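PDB 3KXW: saframycin Mx1 synthetase B from Legionella pneumophila subsp. pneumophila, which is a fatty acid AMP ligase of the ANL superfamily of AMP-binding enzymes and holds 5'-O-[(S)-(dodecanoyloxy)(hydroxy)phosphoryl]adenosine in its pocket. Local coordinates for residues 327-330 with 335-338; 330-335 with 436-441; 348-353 with 358-363; 443-448 with 452-457. All blocks are in the same frame, centred on the assembly; numbering follows the deposited sequence.

Contact 1: residues 327-330 with 335-338; sequences YGLA and LVTG. With 1ZZ (5'-O-[(S)-(dodecanoyloxy)(hydroxy)phosphoryl]adenosine), chain B.
Y327 and V336 lie side by side with their side chains pointing the same way, and the isopropyl group rests against one flank of the tyrosine ring: CD2 of Y327 is 3.8 Å from CB of V336, with CG1 nearly as close to CD2 and CE2. With CG anti to the backbone N of Y327, chi1 162° sets the ring between V336 and the ligand, its CD2 edge to V336 and its CD1 edge to the ligand, CD1 3.7 Å from N2 of the adenine. Its hydroxyl lies beyond the strand pair, hydrogen-bonded to D442. The second methyl of V336 turns to the other side, packing on G328, and its CG2 atom is 4.0 Å from CD1 of L329. Both V336 and T337 face Y327, a classic beta bulge in the hairpin of strands 323-328 and 335-338. O of Y327 takes two amides, N of V336 at 2.9 Å in the carbonyl plane and N of T337 at 3.1 Å tilted from it, while N of Y327 donates to O of T337. OG1 of T337 sits between its own backbone N and carbonyl carbon, tight against CB of Y327 (3.1 Å), and bonds to the carbonyl of S376. G328, without a side chain, lies beside the dodecanoyl chain, its O 3.3 Å from ligand C12. N of A330 donates to the phosphoryl O3 (3.0 Å).

Contact 2: residues 330-335 with 436-441; sequences AEATLL and IYLRTG. With 1ZZ (5'-O-[(S)-(dodecanoyloxy)(hydroxy)phosphoryl]adenosine), chain B.
L438 pushes both methyls of its isobutyl end against E331 and A332, at and just after the short 3-10 segment 330-331, and this apolar packing is the whole of the direct contact. CD1 of L438 lies 3.5 Å from CB of E331, and CD2 of L438 touches the same carbon and also CB of A332, at 3.8 Å. The fork gets there because CG of L438 extends opposite its backbone N (chi1 163°), which directs the isobutyl group toward segment 330-335, and the side chains of L438 and E331 cross at about a right angle. E331 thus offers its aliphatic root, not its acid, to the leucine.

The polar interactions run past this patch. A bend at chi2 (88°) turns the carboxylate of E331 away from L438, and its OE2 is hydrogen-bonded to the hydroxyl of Y413. A water adds an indirect link between the segments, giving one proton to O of R439 at 3.2 Å and another, weakly, to OE2 of E331. Within the turn, N of T333 donates to O of A330, closing the chain on itself. R439 points elsewhere and forms a salt bridge with E401.

Ligand contacts belong to segment 330-335. L334 lays CD1 against C11 of the dodecanoyl chain at 3.5 Å and CD2 against C4 and C5 farther along it, so one leucine follows several carbons of the tail.

With no direct hydrogen bond across the interface, strand 438-440 meets the back of the ligand-binding loop through hydrocarbon, while OE2 of E331 is met by the hydroxyl of Y413 and, weakly, by the water.

Contact 3: residues 348-353 with 358-363; sequences LTLAKE and HRVHFA
F362 turns one edge of its ring to residues 348-350, and its atoms meet a succession of partners from root to rim. CB lies 3.7 Å from the carbonyl O of T349. With CG beside the backbone N and opposite the carbonyl carbon (chi1 -64°), the CD1 edge swings back toward the strand: CD1 is also close to O of T349, near the ring plane, and 4.0 Å from CD2 of L350. Farther out, CE1 meets CD1 of L348 at 3.8 Å, again at the ring edge. One ring face carries CG1 of V360 near its rim, and that methyl also touches CD1 of L350 (3.6 Å). The ring of H447 meets the phenyl group from outside the two segments.

The backbones form a single bridge between L350 and F362, where the chain leaving strand 347-350 loops round and its return crosses the first pass at nearly a right angle (96°), within the AMP-binding enzyme family region. Two hydrogen bonds flank the bridge: N of A351 to O of H361 at 2.8 Å, nearly straight at 167°, and N of A363 to O of T349 at 2.9 Å, the donor standing above the carbonyl plane. Beside them, CB of A351 and CB of A363 pack at 3.9 Å. NE2 of H361 is hydrogen-bonded to OD1 of D357.

Contact 4: residues 443-448 with 452-457; sequences LGFLHE and YVTGRI. With 1ZZ (5'-O-[(S)-(dodecanoyloxy)(hydroxy)phosphoryl]adenosine), chain B.
F445 and Y452 meet across the hairpin, with CB of Y452 set over one face of the phenylalanine ring, 3.6 Å from its centroid, in a CH-pi contact. The two ring planes are nearly parallel (12°), but the rings are slid apart and barely overlap. CG of F445 stands between the backbone N and the carbonyl carbon (chi1 64°), which turns the ring face of F445 to CB of Y452. CG2 of T454 fills the edge of the same ring in its plane, and CB of H447 packs beside CE2 and CD2 of Y452. Toward the other end of the hairpin the side chains of L443 and I457 cross at about a right angle, CD2 of L443 touching CG1 of I457 at 3.7 Å.

Behind the side chains, the backbones of F445 and Y452 exchange two hydrogen bonds, and N of L443 donates to O of G455 at 2.8 Å. O of L443 takes N of T454, also at 2.8 Å, with N of G455 a weak second donor. G444 is a glycine, and its CA comes within 3.0 Å of O of Y452.

Farther out, L348 and L373 pack on the aromatic pair, and a water joins O of H447 to the hydroxyl of Y452. On the ligand side, CG1 of V453 lies 3.5 Å from C21 of the adenine, while R456 forms a salt bridge with D442 and brings NH1 no nearer than 3.8 Å to ribose O8.

T454 and G455 together face L443, the signature of a classic beta bulge, here in an antiparallel hairpin of strands 442-447 and 450-456 whose V453 and R456 help line the ligand pocket.

How the contacts relate
Contacts 1 and 2 share A330 and L335, and their centres are about 8 Å apart; CD2 of L329 packs on CB of T440 at 3.9 Å. Contact 4 joins them: CD1 of Y327 lies 3.8 Å from CG2 of V453, and O of T440 probably accepts a hydrogen bond from NH1 of R456. All three touch the ligand, contacts 1 and 2 at its phosphoryl group and tail, contacts 1 and 4 at its adenine, and R456 of contact 4 beside the ribose. Contact 3 stands apart, the side chain of L350 being about 13 Å from the ligand, but it packs on contact 4, where CG2 of V360 is 3.5 Å from CD2 of F445.

Contact 1: residues 327-330 with 335-338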
# COMPACT_ATOMS: atom_id res chain seq x y z
N TYR A 327 -3.10 11.51 -2.90
CA TYR A 327 -4.07 10.91 -1.99
C TYR A 327 -4.98 9.97 -2.77
O TYR A 327 -5.27 10.20 -3.93
CB TYR A 327 -4.90 12.01 -1.33
CG TYR A 327 -6.20 11.52 -0.70
CD1 TYR A 327 -6.21 10.95 0.57
CD2 TYR A 327 -7.41 11.62 -1.38
CE1 TYR A 327 -7.40 10.50 1.16
CE2 TYR A 327 -8.59 11.17 -0.79
CZ TYR A 327 -8.58 10.63 0.47
OH TYR A 327 -9.76 10.19 1.02
N GLY A 328 -5.40 8.89 -2.13
CA GLY A 328 -6.37 7.99 -2.73
C GLY A 328 -6.72 6.85 -1.79
O GLY A 328 -6.22 6.80 -0.66
N LEU A 329 -7.58 5.96 -2.27
CA LEU A 329 -7.99 4.79 -1.50
C LEU A 329 -8.58 3.74 -2.42
O LEU A 329 -8.99 4.04 -3.53
CB LEU A 329 -8.97 5.11 -0.37
CG LEU A 329 -10.11 6.14 -0.35
CD1 LEU A 329 -10.42 6.89 -1.65
CD2 LEU A 329 -11.36 5.65 0.41
N ALA A 330 -8.63 2.50 -1.93
CA ALA A 330 -9.03 1.37 -2.76
C ALA A 330 -10.45 1.55 -3.27
O ALA A 330 -10.77 1.12 -4.37
CB ALA A 330 -8.91 0.09 -1.99
N LEU A 335 -6.06 6.50 -7.42
CA LEU A 335 -5.62 7.91 -7.34
C LEU A 335 -6.79 8.88 -7.33
O LEU A 335 -7.60 8.86 -8.25
CB LEU A 335 -4.69 8.22 -8.52
CG LEU A 335 -4.18 9.65 -8.67
CD1 LEU A 335 -3.28 10.06 -7.47
CD2 LEU A 335 -3.46 9.79 -10.01
N VAL A 336 -6.83 9.77 -6.32
CA VAL A 336 -7.91 10.76 -6.15
C VAL A 336 -7.40 12.18 -6.32
O VAL A 336 -8.01 12.97 -7.04
CB VAL A 336 -8.62 10.60 -4.78
CG1 VAL A 336 -9.66 11.73 -4.51
CG2 VAL A 336 -9.31 9.24 -4.72
N THR A 337 -6.28 12.51 -5.66
CA THR A 337 -5.67 13.83 -5.82
C THR A 337 -4.17 13.75 -6.05
O THR A 337 -3.52 12.83 -5.58
CB THR A 337 -5.92 14.77 -4.58
OG1 THR A 337 -5.17 14.30 -3.45
CG2 THR A 337 -7.38 14.81 -4.21
N GLY A 338 -3.63 14.72 -6.78
CA GLY A 338 -2.21 14.84 -6.99
C GLY A 338 -1.90 16.14 -7.71
O GLY A 338 -2.77 16.70 -8.38
P 1ZZ B . -5.87 2.08 0.94
C1 1ZZ B . 2.52 5.10 -10.65
N1 1ZZ B . -4.19 7.96 2.91
O1 1ZZ B . -3.38 4.09 0.31
C2 1ZZ B . 2.18 5.29 -9.17
N2 1ZZ B . -3.23 8.79 1.07
O2 1ZZ B . -5.06 2.61 -0.41
C3 1ZZ B . 0.86 6.04 -8.97
N3 1ZZ B . -3.73 10.00 4.49
O3 1ZZ B . -7.23 1.74 0.57
C4 1ZZ B . 0.33 5.83 -7.54
N4 1ZZ B . -2.51 11.74 3.36
O4 1ZZ B . -5.09 0.79 1.52
C5 1ZZ B . -0.72 6.88 -7.14
N5 1ZZ B . -1.91 11.70 1.10
O5 1ZZ B . -5.86 3.23 2.15
C6 1ZZ B . -1.08 6.65 -5.66
O6 1ZZ B . -4.93 5.64 3.34
C7 1ZZ B . -1.99 7.62 -4.87
O7 1ZZ B . -6.72 7.28 4.94
C8 1ZZ B . -2.20 7.41 -3.36
O8 1ZZ B . -8.26 6.46 3.19
C9 1ZZ B . -3.29 6.35 -3.15
C10 1ZZ B . -3.14 5.52 -1.85
C11 1ZZ B . -4.14 4.33 -1.91
C12 1ZZ B . -4.52 3.93 -0.47
C13 1ZZ B . -6.31 4.55 1.90
C14 1ZZ B . -6.16 5.33 3.05
C15 1ZZ B . -6.95 6.68 2.99
C16 1ZZ B . -6.38 7.45 3.89
C17 1ZZ B . -4.98 7.11 3.67
C18 1ZZ B . -3.85 7.77 1.51
C19 1ZZ B . -3.09 9.74 2.22
C20 1ZZ B . -3.70 9.26 3.26
C21 1ZZ B . -3.13 11.17 4.57
C22 1ZZ B . -2.48 11.12 2.29

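Contact 2: residues 330-335 with 436-441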
# COMPACT_ATOMS: atom_id res chain seq x y z
N ALA A 330 -8.63 2.50 -1.93
CA ALA A 330 -9.03 1.37 -2.76
C ALA A 330 -10.45 1.55 -3.27
O ALA A 330 -10.77 1.12 -4.37
CB ALA A 330 -8.91 0.09 -1.99
N GLU A 331 -11.30 2.16 -2.45
CA GLU A 331 -12.72 2.36 -2.78
C GLU A 331 -12.90 3.27 -4.00
O GLU A 331 -13.95 3.28 -4.64
CB GLU A 331 -13.50 2.91 -1.57
CG GLU A 331 -13.76 1.87 -0.49
CD GLU A 331 -12.64 1.77 0.52
OE1 GLU A 331 -11.50 2.22 0.21
OE2 GLU A 331 -12.88 1.25 1.65
N ALA A 332 -11.86 4.05 -4.30
CA ALA A 332 -11.86 4.89 -5.49
C ALA A 332 -10.85 4.37 -6.52
O ALA A 332 -10.34 5.13 -7.35
CB ALA A 332 -11.58 6.33 -5.14
N THR A 333 -10.62 3.06 -6.47
CA THR A 333 -9.64 2.36 -7.28
C THR A 333 -8.24 2.70 -6.83
O THR A 333 -7.55 1.85 -6.29
CB THR A 333 -9.86 2.58 -8.81
OG1 THR A 333 -11.17 2.13 -9.16
CG2 THR A 333 -8.88 1.79 -9.59
N LEU A 334 -7.81 3.95 -7.02
CA LEU A 334 -6.55 4.35 -6.42
C LEU A 334 -6.44 5.85 -6.33
O LEU A 334 -6.70 6.42 -5.27
CB LEU A 334 -5.35 3.79 -7.19
CG LEU A 334 -3.99 4.04 -6.52
CD1 LEU A 334 -3.86 3.25 -5.23
CD2 LEU A 334 -2.88 3.68 -7.50
N LEU A 335 -6.06 6.50 -7.42
CA LEU A 335 -5.62 7.91 -7.34
C LEU A 335 -6.79 8.88 -7.33
O LEU A 335 -7.60 8.86 -8.25
CB LEU A 335 -4.69 8.22 -8.52
CG LEU A 335 -4.18 9.65 -8.67
CD1 LEU A 335 -3.28 10.06 -7.47
CD2 LEU A 335 -3.46 9.79 -10.01
N ILE A 436 -24.36 10.65 -6.14
CA ILE A 436 -23.98 9.76 -5.05
C ILE A 436 -22.46 9.75 -4.88
O ILE A 436 -21.71 9.80 -5.84
CB ILE A 436 -24.47 8.31 -5.25
CG1 ILE A 436 -23.75 7.65 -6.44
CG2 ILE A 436 -26.00 8.26 -5.40
CD1 ILE A 436 -23.62 8.53 -7.70
N TYR A 437 -22.01 9.69 -3.64
CA TYR A 437 -20.59 9.89 -3.37
C TYR A 437 -20.00 8.76 -2.54
O TYR A 437 -20.70 8.14 -1.73
CB TYR A 437 -20.40 11.20 -2.59
CG TYR A 437 -20.66 12.43 -3.42
CD1 TYR A 437 -21.94 12.96 -3.54
CD2 TYR A 437 -19.63 13.07 -4.09
CE1 TYR A 437 -22.18 14.09 -4.30
CE2 TYR A 437 -19.86 14.20 -4.85
CZ TYR A 437 -21.14 14.70 -4.96
OH TYR A 437 -21.35 15.82 -5.73
N LEU A 438 -18.71 8.50 -2.75
CA LEU A 438 -17.95 7.68 -1.84
C LEU A 438 -17.58 8.47 -0.59
O LEU A 438 -16.96 9.54 -0.67
CB LEU A 438 -16.68 7.18 -2.52
CG LEU A 438 -15.56 6.64 -1.65
CD1 LEU A 438 -15.99 5.34 -0.94
CD2 LEU A 438 -14.35 6.42 -2.55
N ARG A 439 -17.98 7.96 0.56
CA ARG A 439 -17.57 8.54 1.83
C ARG A 439 -16.26 7.89 2.31
O ARG A 439 -16.24 6.71 2.65
CB ARG A 439 -18.70 8.36 2.86
CG ARG A 439 -20.00 9.12 2.50
CD ARG A 439 -21.03 9.14 3.67
NE ARG A 439 -20.58 9.92 4.82
CZ ARG A 439 -21.35 10.21 5.88
NH1 ARG A 439 -22.61 9.78 5.93
NH2 ARG A 439 -20.87 10.92 6.88
N THR A 440 -15.17 8.65 2.35
CA THR A 440 -13.86 8.03 2.57
C THR A 440 -13.54 7.70 4.02
O THR A 440 -12.64 6.89 4.30
CB THR A 440 -12.74 8.91 2.02
OG1 THR A 440 -12.69 10.14 2.75
CG2 THR A 440 -13.01 9.21 0.54
N GLY A 441 -14.21 8.36 4.95
CA GLY A 441 -13.81 8.27 6.34
C GLY A 441 -12.65 9.18 6.70
O GLY A 441 -12.25 9.26 7.85
P 1ZZ B . -5.87 2.08 0.94
C1 1ZZ B . 2.52 5.10 -10.65
N1 1ZZ B . -4.19 7.96 2.91
O1 1ZZ B . -3.38 4.09 0.31
C2 1ZZ B . 2.18 5.29 -9.17
N2 1ZZ B . -3.23 8.79 1.07
O2 1ZZ B . -5.06 2.61 -0.41
C3 1ZZ B . 0.86 6.04 -8.97
N3 1ZZ B . -3.73 10.00 4.49
O3 1ZZ B . -7.23 1.74 0.57
C4 1ZZ B . 0.33 5.83 -7.54
N4 1ZZ B . -2.51 11.74 3.36
O4 1ZZ B . -5.09 0.79 1.52
C5 1ZZ B . -0.72 6.88 -7.14
N5 1ZZ B . -1.91 11.70 1.10
O5 1ZZ B . -5.86 3.23 2.15
C6 1ZZ B . -1.08 6.65 -5.66
O6 1ZZ B . -4.93 5.64 3.34
C7 1ZZ B . -1.99 7.62 -4.87
O7 1ZZ B . -6.72 7.28 4.94
C8 1ZZ B . -2.20 7.41 -3.36
O8 1ZZ B . -8.26 6.46 3.19
C9 1ZZ B . -3.29 6.35 -3.15
C10 1ZZ B . -3.14 5.52 -1.85
C11 1ZZ B . -4.14 4.33 -1.91
C12 1ZZ B . -4.52 3.93 -0.47
C13 1ZZ B . -6.31 4.55 1.90
C14 1ZZ B . -6.16 5.33 3.05
C15 1ZZ B . -6.95 6.68 2.99
C16 1ZZ B . -6.38 7.45 3.89
C17 1ZZ B . -4.98 7.11 3.67
C18 1ZZ B . -3.85 7.77 1.51
C19 1ZZ B . -3.09 9.74 2.22
C20 1ZZ B . -3.70 9.26 3.26
C21 1ZZ B . -3.13 11.17 4.57
C22 1ZZ B . -2.48 11.12 2.29
O HOH W 1 -14.84 3.78 2.54

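Contact 3: residues 348-353 with 358-363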
# COMPACT_ATOMS: atom_id res chain seq x y z
N LEU A 348 0.89 24.29 4.14
CA LEU A 348 0.24 25.34 4.93
C LEU A 348 0.66 25.24 6.38
O LEU A 348 0.96 24.16 6.88
CB LEU A 348 -1.27 25.21 4.84
CG LEU A 348 -1.90 25.59 3.50
CD1 LEU A 348 -3.36 25.14 3.52
CD2 LEU A 348 -1.74 27.09 3.27
N THR A 349 0.68 26.38 7.06
CA THR A 349 1.07 26.40 8.45
C THR A 349 -0.16 26.68 9.29
O THR A 349 -0.79 27.73 9.16
CB THR A 349 2.12 27.48 8.74
OG1 THR A 349 3.25 27.27 7.88
CG2 THR A 349 2.56 27.42 10.19
N LEU A 350 -0.52 25.72 10.13
CA LEU A 350 -1.67 25.89 10.99
C LEU A 350 -1.23 26.28 12.39
O LEU A 350 -0.14 25.90 12.85
CB LEU A 350 -2.52 24.62 11.07
CG LEU A 350 -2.92 23.83 9.82
CD1 LEU A 350 -4.28 23.18 10.01
CD2 LEU A 350 -2.88 24.66 8.55
N ALA A 351 -2.09 27.03 13.07
CA ALA A 351 -1.87 27.41 14.47
C ALA A 351 -2.03 26.23 15.42
O ALA A 351 -2.77 25.29 15.14
CB ALA A 351 -2.85 28.53 14.86
N LYS A 352 -1.36 26.30 16.57
CA LYS A 352 -1.53 25.25 17.57
C LYS A 352 -2.99 25.13 17.98
O LYS A 352 -3.52 24.04 18.15
CB LYS A 352 -0.69 25.55 18.81
CG LYS A 352 -0.72 24.39 19.80
CD LYS A 352 -0.18 24.78 21.17
CE LYS A 352 -0.24 23.60 22.13
NZ LYS A 352 -1.63 23.05 22.26
N GLU A 353 -3.64 26.28 18.14
CA GLU A 353 -5.01 26.32 18.58
C GLU A 353 -5.95 26.36 17.38
O GLU A 353 -5.93 27.31 16.61
CB GLU A 353 -5.23 27.56 19.45
CG GLU A 353 -6.64 27.68 19.97
CD GLU A 353 -7.02 26.52 20.86
OE1 GLU A 353 -6.23 26.18 21.78
OE2 GLU A 353 -8.12 25.96 20.65
N HIS A 358 -14.48 23.94 13.52
CA HIS A 358 -14.16 23.09 12.38
C HIS A 358 -13.47 23.84 11.25
O HIS A 358 -13.17 23.27 10.21
CB HIS A 358 -15.41 22.38 11.82
CG HIS A 358 -15.82 21.18 12.61
ND1 HIS A 358 -17.13 20.75 12.69
CD2 HIS A 358 -15.11 20.34 13.39
CE1 HIS A 358 -17.20 19.69 13.47
NE2 HIS A 358 -15.99 19.41 13.91
N ARG A 359 -13.21 25.13 11.46
CA ARG A 359 -12.50 25.92 10.45
C ARG A 359 -10.99 25.83 10.68
O ARG A 359 -10.54 25.57 11.79
CB ARG A 359 -12.97 27.38 10.49
CG ARG A 359 -14.48 27.49 10.26
CD ARG A 359 -14.89 28.88 9.86
NE ARG A 359 -16.32 28.96 9.62
CZ ARG A 359 -16.90 28.92 8.42
NH1 ARG A 359 -16.17 28.80 7.33
NH2 ARG A 359 -18.22 29.01 8.32
N VAL A 360 -10.23 26.03 9.61
CA VAL A 360 -8.78 25.98 9.70
C VAL A 360 -8.25 27.34 10.17
O VAL A 360 -8.63 28.39 9.64
CB VAL A 360 -8.13 25.59 8.35
CG1 VAL A 360 -6.59 25.53 8.49
CG2 VAL A 360 -8.70 24.26 7.82
N HIS A 361 -7.37 27.30 11.15
CA HIS A 361 -6.76 28.49 11.72
C HIS A 361 -5.28 28.48 11.40
O HIS A 361 -4.56 27.55 11.77
CB HIS A 361 -7.06 28.54 13.22
CG HIS A 361 -8.53 28.47 13.50
ND1 HIS A 361 -9.35 29.57 13.42
CD2 HIS A 361 -9.33 27.41 13.76
CE1 HIS A 361 -10.60 29.20 13.66
NE2 HIS A 361 -10.62 27.90 13.86
N PHE A 362 -4.84 29.49 10.67
CA PHE A 362 -3.51 29.52 10.10
C PHE A 362 -2.56 30.33 10.98
O PHE A 362 -3.00 31.11 11.81
CB PHE A 362 -3.58 30.14 8.70
CG PHE A 362 -4.39 29.36 7.72
CD1 PHE A 362 -3.84 28.25 7.08
CD2 PHE A 362 -5.69 29.74 7.40
CE1 PHE A 362 -4.59 27.53 6.15
CE2 PHE A 362 -6.43 29.02 6.48
CZ PHE A 362 -5.88 27.92 5.85
N ALA A 363 -1.26 30.15 10.78
CA ALA A 363 -0.27 30.86 11.59
C ALA A 363 0.97 31.22 10.77
O ALA A 363 1.21 30.63 9.71
CB ALA A 363 0.11 30.04 12.83

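Contact 4: residues 443-448 with 452-457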
# COMPACT_ATOMS: atom_id res chain seq x y z
N LEU A 443 -10.78 12.99 6.94
CA LEU A 443 -11.10 14.40 7.14
C LEU A 443 -10.04 15.25 6.45
O LEU A 443 -8.87 14.89 6.42
CB LEU A 443 -11.10 14.77 8.62
CG LEU A 443 -12.20 14.17 9.50
CD1 LEU A 443 -12.00 14.56 10.95
CD2 LEU A 443 -13.57 14.60 9.01
N GLY A 444 -10.46 16.37 5.89
CA GLY A 444 -9.52 17.31 5.31
C GLY A 444 -10.24 18.57 4.87
O GLY A 444 -11.42 18.76 5.16
N PHE A 445 -9.53 19.40 4.14
CA PHE A 445 -10.10 20.62 3.64
C PHE A 445 -9.47 20.99 2.31
O PHE A 445 -8.37 20.58 2.00
CB PHE A 445 -9.92 21.75 4.67
CG PHE A 445 -8.47 22.12 4.96
CD1 PHE A 445 -7.85 23.17 4.27
CD2 PHE A 445 -7.75 21.46 5.93
CE1 PHE A 445 -6.52 23.53 4.55
CE2 PHE A 445 -6.43 21.80 6.21
CZ PHE A 445 -5.82 22.85 5.51
N LEU A 446 -10.21 21.77 1.52
CA LEU A 446 -9.71 22.30 0.26
C LEU A 446 -9.25 23.73 0.46
O LEU A 446 -9.95 24.54 1.08
CB LEU A 446 -10.80 22.26 -0.80
CG LEU A 446 -11.08 20.85 -1.38
CD1 LEU A 446 -12.36 20.79 -2.22
CD2 LEU A 446 -9.90 20.38 -2.22
N HIS A 447 -8.08 24.05 -0.08
CA HIS A 447 -7.56 25.40 -0.05
C HIS A 447 -6.96 25.73 -1.41
O HIS A 447 -5.99 25.09 -1.84
CB HIS A 447 -6.51 25.51 1.06
CG HIS A 447 -5.88 26.87 1.16
ND1 HIS A 447 -6.42 27.88 1.92
CD2 HIS A 447 -4.74 27.36 0.61
CE1 HIS A 447 -5.65 28.96 1.82
NE2 HIS A 447 -4.63 28.67 1.03
N GLU A 448 -7.52 26.71 -2.10
CA GLU A 448 -7.03 27.05 -3.45
C GLU A 448 -6.91 25.81 -4.33
O GLU A 448 -5.90 25.57 -5.03
CB GLU A 448 -5.72 27.82 -3.34
CG GLU A 448 -5.88 28.96 -2.35
CD GLU A 448 -4.75 29.96 -2.36
OE1 GLU A 448 -3.66 29.63 -2.86
OE2 GLU A 448 -4.97 31.07 -1.84
N TYR A 452 -5.91 19.15 1.56
CA TYR A 452 -5.10 18.97 2.75
C TYR A 452 -5.78 17.94 3.64
O TYR A 452 -6.84 18.20 4.20
CB TYR A 452 -4.88 20.31 3.46
CG TYR A 452 -4.02 21.23 2.63
CD1 TYR A 452 -2.66 21.32 2.85
CD2 TYR A 452 -4.56 21.98 1.59
CE1 TYR A 452 -1.86 22.15 2.08
CE2 TYR A 452 -3.77 22.80 0.80
CZ TYR A 452 -2.42 22.87 1.06
OH TYR A 452 -1.61 23.69 0.29
N VAL A 453 -5.21 16.74 3.71
CA VAL A 453 -5.77 15.69 4.56
C VAL A 453 -5.36 15.93 6.02
O VAL A 453 -4.19 16.13 6.32
CB VAL A 453 -5.32 14.28 4.08
CG1 VAL A 453 -5.92 13.19 4.97
CG2 VAL A 453 -5.70 14.07 2.63
N THR A 454 -6.34 15.93 6.93
CA THR A 454 -6.04 16.26 8.32
C THR A 454 -6.10 15.06 9.29
O THR A 454 -5.56 15.12 10.38
CB THR A 454 -6.97 17.39 8.87
OG1 THR A 454 -8.34 17.04 8.69
CG2 THR A 454 -6.71 18.70 8.15
N GLY A 455 -6.79 14.00 8.90
CA GLY A 455 -6.96 12.87 9.80
C GLY A 455 -8.09 11.95 9.39
O GLY A 455 -8.55 12.03 8.24
N ARG A 456 -8.53 11.10 10.32
CA ARG A 456 -9.64 10.18 10.10
C ARG A 456 -10.78 10.63 10.99
O ARG A 456 -10.54 11.20 12.05
CB ARG A 456 -9.26 8.75 10.50
CG ARG A 456 -8.17 8.09 9.67
CD ARG A 456 -8.69 7.51 8.38
NE ARG A 456 -9.77 6.53 8.55
CZ ARG A 456 -10.57 6.12 7.57
NH1 ARG A 456 -10.43 6.61 6.34
NH2 ARG A 456 -11.53 5.24 7.80
N ILE A 457 -12.02 10.40 10.57
CA ILE A 457 -13.16 10.68 11.42
C ILE A 457 -13.02 9.94 12.76
O ILE A 457 -13.19 10.51 13.85
CB ILE A 457 -14.49 10.27 10.76
CG1 ILE A 457 -14.81 11.21 9.58
CG2 ILE A 457 -15.62 10.27 11.77
CD1 ILE A 457 -16.11 10.83 8.84
P 1ZZ B . -5.87 2.08 0.94
C1 1ZZ B . 2.52 5.10 -10.65
N1 1ZZ B . -4.19 7.96 2.91
O1 1ZZ B . -3.38 4.09 0.31
C2 1ZZ B . 2.18 5.29 -9.17
N2 1ZZ B . -3.23 8.79 1.07
O2 1ZZ B . -5.06 2.61 -0.41
C3 1ZZ B . 0.86 6.04 -8.97
N3 1ZZ B . -3.73 10.00 4.49
O3 1ZZ B . -7.23 1.74 0.57
C4 1ZZ B . 0.33 5.83 -7.54
N4 1ZZ B . -2.51 11.74 3.36
O4 1ZZ B . -5.09 0.79 1.52
C5 1ZZ B . -0.72 6.88 -7.14
N5 1ZZ B . -1.91 11.70 1.10
O5 1ZZ B . -5.86 3.23 2.15
C6 1ZZ B . -1.08 6.65 -5.66
O6 1ZZ B . -4.93 5.64 3.34
C7 1ZZ B . -1.99 7.62 -4.87
O7 1ZZ B . -6.72 7.28 4.94
C8 1ZZ B . -2.20 7.41 -3.36
O8 1ZZ B . -8.26 6.46 3.19
C9 1ZZ B . -3.29 6.35 -3.15
C10 1ZZ B . -3.14 5.52 -1.85
C11 1ZZ B . -4.14 4.33 -1.91
C12 1ZZ B . -4.52 3.93 -0.47
C13 1ZZ B . -6.31 4.55 1.90
C14 1ZZ B . -6.16 5.33 3.05
C15 1ZZ B . -6.95 6.68 2.99
C16 1ZZ B . -6.38 7.45 3.89
C17 1ZZ B . -4.98 7.11 3.67
C18 1ZZ B . -3.85 7.77 1.51
C19 1ZZ B . -3.09 9.74 2.22
C20 1ZZ B . -3.70 9.26 3.26
C21 1ZZ B . -3.13 11.17 4.57
C22 1ZZ B . -2.48 11.12 2.29
O HOH W 2 -3.30 25.27 -1.80